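Local structure of NH(3)-dependent NAD(+) synthetase (Francisella tularensis subsp. holarctica LVS, 3FIU) at residues 20-34 with 46-59. The protein is a synthetase of the NAD synthase family, an alpha/beta protein of the HUP clan. Residues are numbered along the deposited sequence; the frame is centred on the assembly and turned at random.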
# COMPACT_ATOMS: atom_id res chain seq x y z
N LEU A 20 16.83 -2.21 14.28
CA LEU A 20 16.54 -1.12 13.36
C LEU A 20 17.79 -0.70 12.60
O LEU A 20 17.76 -0.56 11.37
CB LEU A 20 15.93 0.08 14.08
CG LEU A 20 14.45 -0.02 14.44
CD1 LEU A 20 14.09 1.12 15.38
CD2 LEU A 20 13.52 -0.06 13.21
N SER A 21 18.90 -0.53 13.33
CA SER A 21 20.15 -0.13 12.73
C SER A 21 20.63 -1.12 11.67
O SER A 21 20.88 -0.73 10.54
CB SER A 21 21.24 0.11 13.78
OG SER A 21 22.36 0.65 13.11
N ASP A 22 20.72 -2.39 12.05
CA ASP A 22 21.18 -3.46 11.16
C ASP A 22 20.24 -3.60 9.97
O ASP A 22 20.69 -3.71 8.84
CB ASP A 22 21.25 -4.81 11.89
CG ASP A 22 22.38 -4.90 12.94
OD1 ASP A 22 22.37 -5.88 13.72
OD2 ASP A 22 23.27 -4.01 12.99
N SER A 23 18.94 -3.60 10.23
CA SER A 23 17.95 -3.72 9.17
C SER A 23 18.10 -2.60 8.15
O SER A 23 18.04 -2.86 6.95
CB SER A 23 16.53 -3.75 9.76
OG SER A 23 16.33 -4.96 10.49
N CYS A 24 18.32 -1.38 8.62
CA CYS A 24 18.44 -0.21 7.75
C CYS A 24 19.74 -0.22 6.94
O CYS A 24 19.71 -0.07 5.71
CB CYS A 24 18.32 1.07 8.57
SG CYS A 24 18.41 2.59 7.65
N MET A 25 20.86 -0.43 7.63
CA MET A 25 22.15 -0.67 6.98
C MET A 25 22.04 -1.72 5.87
O MET A 25 22.47 -1.47 4.73
CB MET A 25 23.19 -1.12 8.01
CG MET A 25 23.62 -0.05 8.99
SD MET A 25 24.29 1.37 8.11
CE MET A 25 25.80 0.65 7.44
N ASN A 26 21.46 -2.88 6.20
CA ASN A 26 21.38 -4.00 5.27
C ASN A 26 20.30 -3.86 4.19
O ASN A 26 20.21 -4.71 3.30
CB ASN A 26 21.16 -5.33 6.01
CG ASN A 26 22.36 -5.72 6.88
OD1 ASN A 26 22.20 -6.46 7.86
ND2 ASN A 26 23.55 -5.23 6.52
N TYR A 27 19.48 -2.81 4.27
CA TYR A 27 18.30 -2.71 3.41
C TYR A 27 18.63 -2.69 1.92
O TYR A 27 18.05 -3.45 1.16
CB TYR A 27 17.43 -1.52 3.80
CG TYR A 27 16.00 -1.63 3.32
CD1 TYR A 27 15.07 -2.37 4.03
CD2 TYR A 27 15.57 -0.96 2.15
CE1 TYR A 27 13.74 -2.46 3.62
CE2 TYR A 27 14.23 -1.04 1.73
CZ TYR A 27 13.33 -1.79 2.48
OH TYR A 27 12.01 -1.89 2.08
N PRO A 28 19.56 -1.81 1.47
CA PRO A 28 20.30 -0.73 2.11
C PRO A 28 19.57 0.61 2.09
O PRO A 28 18.88 0.92 1.12
CB PRO A 28 21.54 -0.61 1.23
CG PRO A 28 21.02 -0.92 -0.13
CD PRO A 28 19.99 -2.01 0.07
N ALA A 29 19.76 1.40 3.15
CA ALA A 29 19.20 2.75 3.23
C ALA A 29 20.09 3.60 4.14
O ALA A 29 20.89 3.06 4.90
CB ALA A 29 17.75 2.73 3.79
N GLU A 30 19.92 4.92 4.10
CA GLU A 30 20.74 5.80 4.93
C GLU A 30 20.10 6.06 6.33
O GLU A 30 20.80 6.40 7.29
CB GLU A 30 21.03 7.11 4.18
CG GLU A 30 21.96 6.92 2.96
CD GLU A 30 21.95 8.11 2.00
OE1 GLU A 30 21.78 9.27 2.43
OE2 GLU A 30 22.13 7.86 0.78
N GLY A 31 18.79 5.83 6.45
CA GLY A 31 18.07 6.19 7.67
C GLY A 31 16.57 5.99 7.54
O GLY A 31 16.10 5.16 6.72
N PHE A 32 15.83 6.80 8.29
CA PHE A 32 14.42 6.56 8.54
C PHE A 32 13.58 7.78 8.30
O PHE A 32 14.03 8.93 8.39
CB PHE A 32 14.23 6.16 10.02
CG PHE A 32 15.06 4.97 10.44
CD1 PHE A 32 16.23 5.15 11.18
CD2 PHE A 32 14.66 3.67 10.10
CE1 PHE A 32 17.01 4.03 11.56
CE2 PHE A 32 15.40 2.55 10.49
CZ PHE A 32 16.60 2.74 11.21
N VAL A 33 12.31 7.51 8.04
CA VAL A 33 11.29 8.55 8.09
C VAL A 33 10.07 7.95 8.79
O VAL A 33 9.81 6.72 8.68
CB VAL A 33 10.99 9.14 6.67
CG1 VAL A 33 10.38 8.09 5.74
CG2 VAL A 33 10.06 10.41 6.75
N ILE A 34 9.35 8.80 9.50
CA ILE A 34 8.23 8.35 10.32
C ILE A 34 7.18 9.45 10.39
O ILE A 34 7.53 10.62 10.45
CB ILE A 34 8.70 7.93 11.72
CG1 ILE A 34 7.52 7.30 12.49
CG2 ILE A 34 9.24 9.13 12.50
CD1 ILE A 34 7.96 6.43 13.62
N ALA A 46 9.66 6.70 16.74
CA ALA A 46 10.61 7.80 16.42
C ALA A 46 11.81 7.85 17.38
O ALA A 46 12.97 7.96 16.95
CB ALA A 46 9.87 9.16 16.40
N SER A 47 11.53 7.75 18.68
CA SER A 47 12.57 7.72 19.71
C SER A 47 13.58 6.58 19.52
O SER A 47 14.79 6.78 19.65
CB SER A 47 11.93 7.63 21.09
OG SER A 47 11.06 8.74 21.32
N LEU A 48 13.08 5.39 19.21
CA LEU A 48 13.97 4.25 18.90
C LEU A 48 14.84 4.53 17.68
O LEU A 48 16.05 4.27 17.69
CB LEU A 48 13.15 2.97 18.71
CG LEU A 48 12.35 2.45 19.92
CD1 LEU A 48 11.34 1.39 19.48
CD2 LEU A 48 13.27 1.89 20.99
N ALA A 49 14.22 5.05 16.61
CA ALA A 49 14.95 5.35 15.38
C ALA A 49 16.09 6.30 15.70
O ALA A 49 17.24 6.06 15.29
CB ALA A 49 14.05 5.98 14.34
N VAL A 50 15.77 7.36 16.44
CA VAL A 50 16.77 8.37 16.80
C VAL A 50 17.96 7.75 17.54
O VAL A 50 19.11 8.14 17.30
CB VAL A 50 16.17 9.53 17.62
CG1 VAL A 50 17.28 10.42 18.12
CG2 VAL A 50 15.22 10.32 16.71
N LYS A 51 17.69 6.77 18.40
CA LYS A 51 18.75 6.10 19.17
C LYS A 51 19.75 5.29 18.34
O LYS A 51 20.86 5.01 18.81
CB LYS A 51 18.15 5.20 20.24
CG LYS A 51 17.54 5.98 21.42
CD LYS A 51 17.81 5.29 22.73
CE LYS A 51 17.40 6.17 23.88
NZ LYS A 51 18.31 7.34 24.03
N THR A 52 19.37 4.90 17.12
CA THR A 52 20.31 4.21 16.22
C THR A 52 21.47 5.11 15.79
O THR A 52 22.47 4.63 15.29
CB THR A 52 19.65 3.73 14.89
OG1 THR A 52 19.31 4.87 14.09
CG2 THR A 52 18.42 2.85 15.14
N GLY A 53 21.29 6.43 15.94
CA GLY A 53 22.23 7.42 15.43
C GLY A 53 22.19 7.62 13.92
O GLY A 53 22.98 8.40 13.38
N LEU A 54 21.28 6.93 13.22
CA LEU A 54 21.09 7.14 11.78
C LEU A 54 20.13 8.30 11.52
O LEU A 54 19.27 8.55 12.35
CB LEU A 54 20.58 5.87 11.10
CG LEU A 54 21.47 4.61 11.20
CD1 LEU A 54 20.64 3.37 10.88
CD2 LEU A 54 22.65 4.74 10.26
N PRO A 55 20.31 9.03 10.40
CA PRO A 55 19.42 10.14 10.03
C PRO A 55 17.96 9.73 10.16
O PRO A 55 17.57 8.66 9.70
CB PRO A 55 19.77 10.39 8.56
CG PRO A 55 21.24 10.05 8.47
CD PRO A 55 21.42 8.87 9.43
N THR A 56 17.17 10.57 10.81
CA THR A 56 15.78 10.22 11.13
C THR A 56 14.96 11.49 10.91
O THR A 56 15.27 12.52 11.49
CB THR A 56 15.62 9.78 12.61
OG1 THR A 56 16.31 8.54 12.83
CG2 THR A 56 14.12 9.57 12.98
N THR A 57 13.93 11.42 10.08
CA THR A 57 13.09 12.62 9.84
C THR A 57 11.67 12.30 10.22
O THR A 57 11.18 11.19 9.92
CB THR A 57 13.14 12.97 8.33
OG1 THR A 57 14.49 13.33 7.99
CG2 THR A 57 12.18 14.16 7.94
N ALA A 58 10.99 13.28 10.82
CA ALA A 58 9.57 13.14 11.14
C ALA A 58 8.69 14.01 10.25
O ALA A 58 9.00 15.17 10.02
CB ALA A 58 9.31 13.49 12.61
N LEU A 59 7.58 13.44 9.78
CA LEU A 59 6.60 14.23 9.09
C LEU A 59 5.37 14.39 10.00
O LEU A 59 4.86 13.42 10.52
CB LEU A 59 6.20 13.58 7.76
CG LEU A 59 7.32 13.28 6.77
CD1 LEU A 59 6.69 12.84 5.42
CD2 LEU A 59 8.22 14.52 6.61
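F32 to I34 pair with T56 to A58 as parallel strands, the short axes 4.7 Å apart and 12° from aligned. The ladder runs F32 N to P55 O (2.9 Å, donor in the carbonyl plane), T57 N to F32 O, I34 N to T57 O and L59 N to I34 O. The third lies nearly in line with the T57 C=O bond but is bent to 142° at the hydrogen.

Apolar contacts fill the face that carries F32 and I34. CG of F32 stands anti to its carbonyl carbon (chi1 -56°), which turns the ring toward helix 40-51, its CD1 3.9 Å from A49 CB, oblique to the ring. C24 SG, from the same segment, lies 4.0 Å above one face of that ring, offset toward its rim; L54 CD1 approaches F32 CE1 obliquely at 3.8 Å. I34 CG2 meets A46 CB, and L20 CD1 rests on L48 CB. On the other face V33 CG2 touches L59 CG, and L59 also touches the bound adenosine monophosphate.

Polar side chains order the helix-to-strand connection. T52 OG1 donates to A49 O (2.7 Å), accepts from L54 N in an ST turn and sits at the F32 ring edge; T56 OG1 donates to L54 O.

In the beta-alpha-beta unit 31-35, 40-51, 56-60, helices 9-25 and 40-51 cover the F32 face, helix 113-135 the V33 face, and strands 137-139 and 84-87 flank the pair.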